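Side-chain contacts in SusD superfamily protein (Bacteroides thetaiotaomicron VPI-5482, PDB 3HDX), which probably binds polysaccharide at the outer membrane as a SusD homolog, consistent with a part in carbohydrate capture and uptake: residues K192-N195 against K196-Y200; L281-P284 against L285-S289. One frame throughout, in Å; residues are numbered along the deposited sequence. Where two conformers were deposited one is given.

Contact 1. Residues K192-N195 against K196-Y200; sequences KLFN and KLSAY. With EDO (1,2-ethanediol), chain B.
Ser-198 works on two fronts in one turn: its CB sits 3.6 Å from the centroid of the Phe-194 ring, in one of the ring's two conformers, a CH-pi contact 11° off the ring normal, while its OG takes the backbone N-H of Asn-195. That second bond, Asn-195 N to Ser-198 OG, is 2.9 Å long and nearly straight, at 163°. OG also reaches the backbone O of Ile-258, just before strand 259-261, a second partner for the buried hydroxyl. Asn-195 returns the bond with its side chain. Its CG stands between the backbone N and the carbonyl carbon (chi1 65°), which swings the amide forward over the first turn and brings OD1 3.0 Å from Ser-198 N. This donor lies above the carbonyl plane rather than within it. OD1 also accepts a weak, strongly bent bond from Leu-197 N, so one oxygen serves two N-H groups of the first turn. The main chain adds Ala-199 N to Asn-195 O at 3.2 Å. Replacing Asn-195 with an alanine would probably leave the N-H groups of Leu-197 and Ser-198 without their acceptor and fray the start of the helix. In the same ring conformer, Phe-194 CE1 meets Ala-199 CB at 3.7 Å, and helix 104-129 packs on the ring through Ala-116 and Leu-117. The Lys-196 chain, bent at chi3 and chi4, takes NZ to the backbone O atoms of Ile-167 and Leu-170, near the end of helix 152-169. Lys-192 NZ hydrogen-bonds OD1 of Asn-250 and, weakly, O1 of a 1,2-ethanediol molecule, probably from the crystallisation liquor. The reciprocal pairing of Asn-195 and Ser-198 is a capping box, with Asn-195 as the N-cap of helix 196-209.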
loop_
_atom_site.group_PDB
_atom_site.type_symbol
_atom_site.label_atom_id
_atom_site.label_comp_id
_atom_site.label_asym_id
_atom_site.label_seq_id
_atom_site.Cartn_x
_atom_site.Cartn_y
_atom_site.Cartn_z
ATOM N N LYS A 192 6.738 7.902 10.233
ATOM C CA LYS A 192 6.343 9.206 9.692
ATOM C C LYS A 192 7.090 9.487 8.382
ATOM O O LYS A 192 6.471 9.729 7.327
ATOM C CB LYS A 192 6.506 10.301 10.772
ATOM C CG LYS A 192 5.615 9.964 11.992
ATOM C CD LYS A 192 5.380 11.086 12.960
ATOM C CE LYS A 192 4.332 10.692 13.999
ATOM N NZ LYS A 192 4.067 11.844 14.935
ATOM N N LEU A 193 8.404 9.428 8.427
ATOM C CA LEU A 193 9.236 9.628 7.235
ATOM C C LEU A 193 9.620 8.312 6.525
ATOM O O LEU A 193 9.792 7.278 7.181
ATOM C CB LEU A 193 10.518 10.379 7.623
ATOM C CG LEU A 193 10.265 11.763 8.250
ATOM C CD1 LEU A 193 11.606 12.331 8.669
ATOM C CD2 LEU A 193 9.494 12.753 7.338
ATOM N N PHE A 194 9.754 8.392 5.196
ATOM C CA PHE A 194 10.187 7.306 4.347
ATOM C C PHE A 194 11.647 6.986 4.756
ATOM O O PHE A 194 12.505 7.884 4.725
ATOM C CB PHE A 194 10.090 7.809 2.907
ATOM C CG PHE A 194 9.985 6.751 1.884
ATOM C CD1 PHE A 194 11.107 6.147 1.384
ATOM C CD2 PHE A 194 8.750 6.451 1.305
ATOM C CE1 PHE A 194 11.017 5.183 0.427
ATOM C CE2 PHE A 194 8.669 5.488 0.304
ATOM C CZ PHE A 194 9.817 4.883 -0.136
ATOM N N ASN A 195 11.914 5.753 5.175
ATOM C CA ASN A 195 13.249 5.366 5.612
ATOM C C ASN A 195 13.861 4.396 4.614
ATOM O O ASN A 195 13.242 4.026 3.590
ATOM C CB ASN A 195 13.166 4.816 7.055
ATOM C CG ASN A 195 12.349 3.525 7.159
ATOM O OD1 ASN A 195 12.687 2.534 6.523
ATOM N ND2 ASN A 195 11.291 3.538 7.985
ATOM N N LYS A 196 15.084 3.965 4.887
ATOM C CA LYS A 196 15.790 3.101 3.944
ATOM C C LYS A 196 14.986 1.819 3.646
ATOM O O LYS A 196 14.934 1.360 2.479
ATOM C CB LYS A 196 17.167 2.728 4.452
ATOM C CG LYS A 196 18.106 2.151 3.404
ATOM C CD LYS A 196 19.381 1.534 3.996
ATOM C CE LYS A 196 20.331 2.476 4.715
ATOM N NZ LYS A 196 20.864 3.521 3.762
ATOM N N LEU A 197 14.385 1.229 4.690
ATOM C CA LEU A 197 13.592 0.005 4.512
ATOM C C LEU A 197 12.280 0.255 3.768
ATOM O O LEU A 197 11.798 -0.628 3.029
ATOM C CB LEU A 197 13.401 -0.766 5.803
ATOM C CG LEU A 197 14.708 -1.214 6.471
ATOM C CD1 LEU A 197 14.405 -2.133 7.723
ATOM C CD2 LEU A 197 15.648 -1.941 5.432
ATOM N N SER A 198 11.712 1.458 3.932
ATOM C CA SER A 198 10.540 1.847 3.117
ATOM C C SER A 198 10.900 1.683 1.629
ATOM O O SER A 198 10.160 1.079 0.847
ATOM C CB SER A 198 10.150 3.306 3.379
ATOM O OG SER A 198 10.039 3.596 4.761
ATOM N N ALA A 199 12.062 2.201 1.232
ATOM C CA ALA A 199 12.512 2.094 -0.187
ATOM C C ALA A 199 12.710 0.645 -0.605
ATOM O O ALA A 199 12.281 0.231 -1.685
ATOM C CB ALA A 199 13.782 2.924 -0.429
ATOM N N TYR A 200 13.380 -0.133 0.254
ATOM C CA TYR A 200 13.530 -1.575 -0.028
ATOM C C TYR A 200 12.190 -2.294 -0.190
ATOM O O TYR A 200 12.093 -3.218 -1.000
ATOM C CB TYR A 200 14.413 -2.287 1.003
ATOM C CG TYR A 200 15.905 -2.150 0.780
ATOM C CD1 TYR A 200 16.520 -2.806 -0.268
ATOM C CD2 TYR A 200 16.689 -1.362 1.604
ATOM C CE1 TYR A 200 17.891 -2.710 -0.481
ATOM C CE2 TYR A 200 18.082 -1.289 1.428
ATOM C CZ TYR A 200 18.673 -1.939 0.385
ATOM O OH TYR A 200 20.014 -1.860 0.161
HETATM C C1 EDO B . 6.802 15.698 13.819
HETATM O O1 EDO B . 5.889 14.644 14.151
HETATM C C2 EDO B . 8.188 15.232 14.232
HETATM O O2 EDO B . 8.269 15.050 15.649
#

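Contact 2. Residues L281-P284 against L285-S289; sequences LAYP and LVQKS
Leu-281 and Leu-285 cross at about a right angle, meeting through their methyls with CD2 of Leu-281 4.2 Å from CD2 of Leu-285. Val-286 comes in beside them: its CG2, placed between the backbone N and the carbonyl carbon (chi1 -64° for CG1), lies 3.6 Å from Ala-282 CA and also touches Leu-281 CB. Tyr-283 and Gln-287 are arranged differently, side by side and pointing the same way. In one of the two conformers of Gln-287, its amide nitrogen NE2 stands at the ring edge, 3.8 Å from Tyr-283 CE1, with the amide plane turned 81° from that of the ring. One face of the same ring carries CB of Pro-284, which follows Tyr-283 through a cis peptide bond. This packing of proline on the preceding aromatic ring is a familiar companion of a cis Tyr-Pro link. Backbone bonds hold a type VIa1 beta turn over Ala-282 to Leu-285, with Pro-284 at the third position. Ala-282 O accepts from Leu-285 N at 3.0 Å and, weakly, from Val-286 N, while Tyr-283 N gives a 2.7 Å bond to Lys-288 O. Tyr-283 CA also makes a CA-H...O contact with Val-286 O. A water donates to both Tyr-283 O and Ser-289 O, joining the two arms of the loop where they come back together. Lys-288 NZ forms a salt bridge with Glu-292 and bonds the backbone O of Tyr-290. The loop follows directly on helix 276-280 and leads toward strand 293-294; Val-334 of strand 334-335 packs against Leu-281, Ala-282 and Leu-285, Phe-354 meets Val-286, and Asn-327, just after strand 325-326, bonds to Tyr-283 O.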
loop_
_atom_site.group_PDB
_atom_site.type_symbol
_atom_site.label_atom_id
_atom_site.label_comp_id
_atom_site.label_asym_id
_atom_site.label_seq_id
_atom_site.Cartn_x
_atom_site.Cartn_y
_atom_site.Cartn_z
ATOM N N LEU A 281 -17.304 1.452 8.683
ATOM C CA LEU A 281 -17.914 1.609 9.997
ATOM C C LEU A 281 -19.384 1.993 9.975
ATOM O O LEU A 281 -19.872 2.671 9.082
ATOM C CB LEU A 281 -17.095 2.549 10.881
ATOM C CG LEU A 281 -15.627 2.171 11.177
ATOM C CD1 LEU A 281 -15.053 2.989 12.384
ATOM C CD2 LEU A 281 -15.407 0.613 11.420
ATOM N N ALA A 282 -20.069 1.530 11.008
ATOM C CA ALA A 282 -21.487 1.839 11.246
ATOM C C ALA A 282 -21.731 1.697 12.755
ATOM O O ALA A 282 -20.813 1.419 13.528
ATOM C CB ALA A 282 -22.392 0.913 10.457
ATOM N N TYR A 283 -22.979 1.936 13.165
ATOM C CA TYR A 283 -23.389 1.862 14.562
ATOM C C TYR A 283 -23.004 0.504 15.170
ATOM O O TYR A 283 -23.219 -0.513 14.521
ATOM C CB TYR A 283 -24.909 2.104 14.641
ATOM C CG TYR A 283 -25.367 2.202 16.057
ATOM C CD1 TYR A 283 -25.252 3.401 16.739
ATOM C CD2 TYR A 283 -25.817 1.067 16.756
ATOM C CE1 TYR A 283 -25.598 3.490 18.095
ATOM C CE2 TYR A 283 -26.170 1.145 18.124
ATOM C CZ TYR A 283 -26.067 2.365 18.773
ATOM O OH TYR A 283 -26.394 2.454 20.121
ATOM N N PRO A 284 -22.490 0.468 16.418
ATOM C CA PRO A 284 -22.307 1.554 17.378
ATOM C C PRO A 284 -21.011 2.341 17.322
ATOM O O PRO A 284 -20.854 3.268 18.126
ATOM C CB PRO A 284 -22.398 0.794 18.710
ATOM C CG PRO A 284 -21.741 -0.430 18.441
ATOM C CD PRO A 284 -22.195 -0.824 17.067
ATOM N N LEU A 285 -20.111 2.039 16.369
ATOM C CA LEU A 285 -18.820 2.705 16.315
ATOM C C LEU A 285 -18.943 4.166 15.879
ATOM O O LEU A 285 -18.182 5.004 16.339
ATOM C CB LEU A 285 -17.812 1.941 15.424
ATOM C CG LEU A 285 -17.411 0.544 15.912
ATOM C CD1 LEU A 285 -18.338 -0.571 15.354
ATOM C CD2 LEU A 285 -16.014 0.186 15.527
ATOM N N VAL A 286 -19.891 4.415 14.966
ATOM C CA VAL A 286 -20.241 5.735 14.477
ATOM C C VAL A 286 -21.781 5.814 14.356
ATOM O O VAL A 286 -22.463 4.783 14.403
ATOM C CB VAL A 286 -19.563 6.016 13.112
ATOM C CG1 VAL A 286 -18.025 6.038 13.251
ATOM C CG2 VAL A 286 -20.056 5.055 12.023
ATOM N N GLN A 287 -22.326 7.006 14.187
ATOM C CA GLN A 287 -23.789 7.159 14.110
ATOM C C GLN A 287 -24.444 6.789 12.741
ATOM O O GLN A 287 -25.633 7.003 12.569
ATOM C CB GLN A 287 -24.197 8.539 14.645
ATOM C CG GLN A 287 -23.912 8.748 16.164
ATOM C CD GLN A 287 -24.641 7.761 17.090
ATOM O OE1 GLN A 287 -25.864 7.808 17.242
ATOM N NE2 GLN A 287 -23.884 6.880 17.722
ATOM N N LYS A 288 -23.672 6.297 11.766
ATOM C CA LYS A 288 -24.199 5.734 10.507
ATOM C C LYS A 288 -24.901 4.377 10.743
ATOM O O LYS A 288 -24.329 3.482 11.367
ATOM C CB LYS A 288 -23.011 5.628 9.540
ATOM C CG LYS A 288 -23.345 5.339 8.142
ATOM C CD LYS A 288 -22.082 5.420 7.300
ATOM C CE LYS A 288 -22.395 5.303 5.856
ATOM N NZ LYS A 288 -23.028 4.020 5.568
ATOM N N SER A 289 -26.137 4.222 10.259
ATOM C CA SER A 289 -26.936 3.009 10.506
ATOM C C SER A 289 -26.370 1.699 9.934
ATOM O O SER A 289 -26.404 0.651 10.604
ATOM C CB SER A 289 -28.383 3.216 10.021
ATOM O OG SER A 289 -28.983 4.287 10.729
HETATM O O HOH W 1 -24.387 -1.278 11.959
#

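Overall arrangement
Contact 1 closes before contact 2 opens, and the two do not touch: their centres are 35 Å apart and their nearest atoms about 21 Å. Contact 1 is buried, about 13 Å from the chain centre, where a loop passes into a long helix. Contact 2 lies about 26 Å from that centre, in a partly buried loop between a short helix and a short strand. Contact 1 starts a helix with side-chain capping; contact 2 reverses the chain mainly with backbone bonds around a cis proline. One 1,2-ethanediol, also held by Ser-184, meets Lys-192, and another lies about 4 Å from the side chain of Leu-193; both probably come from the crystallisation liquor and establish no polysaccharide site.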